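Local coordinates for diol-dehydratase (Roseburia inulinivorans, PDB 5I2A), which probably acts as a glycyl radical lyase that dehydrates 1,2-propanediol without the help of vitamin B12, at residues D197-Y200 with S201-C205. Numbering follows the deposited sequence.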
ATOM      1  N   ASP A 197       3.078   9.154  16.638  1.00 14.40           N
ATOM      2  CA  ASP A 197       1.738   8.929  16.077  1.00 14.31           C
ATOM      3  C   ASP A 197       1.782   7.708  15.153  1.00 13.62           C
ATOM      4  O   ASP A 197       2.731   7.544  14.405  1.00 14.80           O
ATOM      5  CB  ASP A 197       1.227  10.149  15.280  1.00 15.20           C
ATOM      6  CG  ASP A 197       1.052  11.398  16.142  1.00 16.01           C
ATOM      7  OD1 ASP A 197       1.016  11.283  17.379  1.00 17.89           O
ATOM      8  OD2 ASP A 197       0.973  12.501  15.573  1.00 18.84           O
ATOM      9  N   ALA A 198       0.753   6.871  15.205  1.00 12.50           N
ATOM     10  CA  ALA A 198       0.705   5.666  14.384  1.00 16.67           C
ATOM     11  C   ALA A 198       0.769   5.971  12.884  1.00 17.82           C
ATOM     12  O   ALA A 198       1.224   5.136  12.107  1.00 15.78           O
ATOM     13  CB  ALA A 198      -0.559   4.839  14.709  1.00 11.02           C
ATOM     14  N   ASP A 199       0.346   7.164  12.471  1.00 14.83           N
ATOM     15  CA  ASP A 199       0.411   7.510  11.047  1.00 15.02           C
ATOM     16  C   ASP A 199       1.520   8.513  10.708  1.00 16.33           C
ATOM     17  O   ASP A 199       1.505   9.106   9.626  1.00 15.07           O
ATOM     18  CB  ASP A 199      -0.949   8.067  10.568  1.00 14.64           C
ATOM     19  CG  ASP A 199      -1.263   9.426  11.162  1.00 19.37           C
ATOM     20  OD1 ASP A 199      -0.713   9.746  12.231  1.00 21.00           O
ATOM     21  OD2 ASP A 199      -2.059  10.184  10.561  1.00 24.34           O
ATOM     22  N   TYR A 200       2.477   8.711  11.613  1.00 13.37           N
ATOM     23  CA  TYR A 200       3.477   9.758  11.400  1.00 14.80           C
ATOM     24  C   TYR A 200       4.302   9.502  10.134  1.00 15.67           C
ATOM     25  O   TYR A 200       4.476  10.406   9.324  1.00 13.49           O
ATOM     26  CB  TYR A 200       4.404   9.903  12.610  1.00 12.77           C
ATOM     27  CG  TYR A 200       5.426  11.045  12.484  1.00 15.30           C
ATOM     28  CD1 TYR A 200       6.655  10.846  11.860  1.00 15.24           C
ATOM     29  CD2 TYR A 200       5.152  12.313  12.993  1.00 15.66           C
ATOM     30  CE1 TYR A 200       7.589  11.884  11.746  1.00 16.32           C
ATOM     31  CE2 TYR A 200       6.071  13.345  12.901  1.00 15.33           C
ATOM     32  CZ  TYR A 200       7.286  13.127  12.280  1.00 19.12           C
ATOM     33  OH  TYR A 200       8.181  14.151  12.178  1.00 18.41           O
ATOM     34  N   SER A 201       4.787   8.278   9.949  1.00 14.21           N
ATOM     35  CA  SER A 201       5.654   7.995   8.802  1.00 15.56           C
ATOM     36  C   SER A 201       4.988   8.334   7.457  1.00 16.91           C
ATOM     37  O   SER A 201       5.593   8.961   6.592  1.00 15.21           O
ATOM     38  CB  SER A 201       6.090   6.529   8.792  1.00 15.12           C
ATOM     39  OG  SER A 201       7.023   6.247   9.817  1.00 17.08           O
ATOM     40  N   THR A 202       3.747   7.904   7.290  1.00 12.47           N
ATOM     41  CA  THR A 202       3.068   8.045   6.016  1.00 14.20           C
ATOM     42  C   THR A 202       2.498   9.453   5.838  1.00 17.16           C
ATOM     43  O   THR A 202       2.543  10.005   4.743  1.00 15.91           O
ATOM     44  CB  THR A 202       1.933   7.012   5.875  1.00 18.20           C
ATOM     45  OG1 THR A 202       1.104   7.056   7.046  1.00 15.99           O
ATOM     46  CG2 THR A 202       2.518   5.585   5.696  1.00 14.93           C
ATOM     47  N   LYS A 203       1.961  10.030   6.910  1.00 14.95           N
ATOM     48  CA  LYS A 203       1.437  11.389   6.841  1.00 14.84           C
ATOM     49  C   LYS A 203       2.564  12.362   6.515  1.00 16.74           C
ATOM     50  O   LYS A 203       2.435  13.202   5.620  1.00 17.82           O
ATOM     51  CB  LYS A 203       0.739  11.802   8.150  1.00 14.29           C
ATOM     52  CG  LYS A 203       0.286  13.267   8.177  1.00 16.07           C
ATOM     53  CD  LYS A 203      -0.816  13.533   9.217  1.00 17.94           C
ATOM     54  CE  LYS A 203      -1.388  14.955   9.071  1.00 18.18           C
ATOM     55  NZ  LYS A 203      -2.418  15.295  10.110  1.00 22.03           N
ATOM     56  N   MET A 204       3.673  12.246   7.234  1.00 17.54           N
ATOM     57  CA  MET A 204       4.766  13.195   7.060  1.00 14.89           C
ATOM     58  C   MET A 204       5.432  13.009   5.712  1.00 17.19           C
ATOM     59  O   MET A 204       5.825  13.983   5.101  1.00 16.48           O
ATOM     60  CB  MET A 204       5.796  13.071   8.184  1.00 15.64           C
ATOM     61  CG  MET A 204       5.321  13.660   9.513  1.00 22.79           C
ATOM     62  SD  MET A 204       5.071  15.460   9.411  1.00 25.52           S
ATOM     63  CE  MET A 204       6.625  15.914   8.677  1.00 17.88           C
ATOM     64  N   CYS A 205       5.543  11.770   5.231  1.00 15.67           N
ATOM     65  CA  CYS A 205       6.078  11.566   3.889  1.00 14.92           C
ATOM     66  C   CYS A 205       5.210  12.294   2.835  1.00 16.51           C
ATOM     67  O   CYS A 205       5.732  12.936   1.933  1.00 16.40           O
ATOM     68  CB  CYS A 205       6.177  10.080   3.549  1.00 14.73           C
ATOM     69  SG  CYS A 205       7.066   9.726   2.003  1.00 21.82           S
TER
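Tyr200 turns CG anti to its own backbone nitrogen (chi1 -177°), and Met204, one helical turn on, has CG anti to its carbonyl carbon (chi1 -74°). Together these torsions bring Met204 CG over one face of the tyrosine ring; the bend at chi2 then sets the sulfur off to an oblique position. Met204 CG sits 3.4 Å from the centroid of the Tyr200 ring, almost straight above it, in a CH-pi contact. The sulfur is farther out, with Met204 SD 4.7 Å from the same ring centroid, a looser Met-aromatic contact. An alanine in place of Tyr200 would probably leave Met204 CG without the ring face it rests on and its bent chain freer to turn.

The pair marks the first turn of helix 200-233. A type I beta turn from Asp197 to Tyr200 leads into it, closed by the bond from Tyr200 N to Asp197 O at 3.0 Å. Asp199 holds the N-cap position, but its side chain makes no capping bond. Its carbonyl takes the first helical bond: Lys203 N donates to Asp199 O at 2.9 Å. Met204 N reaches Tyr200 O at the same length, 2.9 Å, so Tyr200 and Met204 are joined by both backbone and side chain.

Asp199 and Lys203 run side by side, Asp199 OD2 lying 3.8 Å from Lys203 CD. Their charged ends do not meet. Lys203 NZ instead forms a salt bridge with Glu189 and a hydrogen bond to the carbonyl of Lys536. The turn also faces the dimer partner: Ser201 OG bonds to the carbonyl of Tyr140 of the second subunit, and Tyr200 packs on Asn509 of that subunit.

At this helix start, then, Tyr200 and Met204 meet through dispersion and CH-pi attraction, the backbone supplies the firm polar bonds, and the lysine charge is likely to be balanced mainly by Glu189.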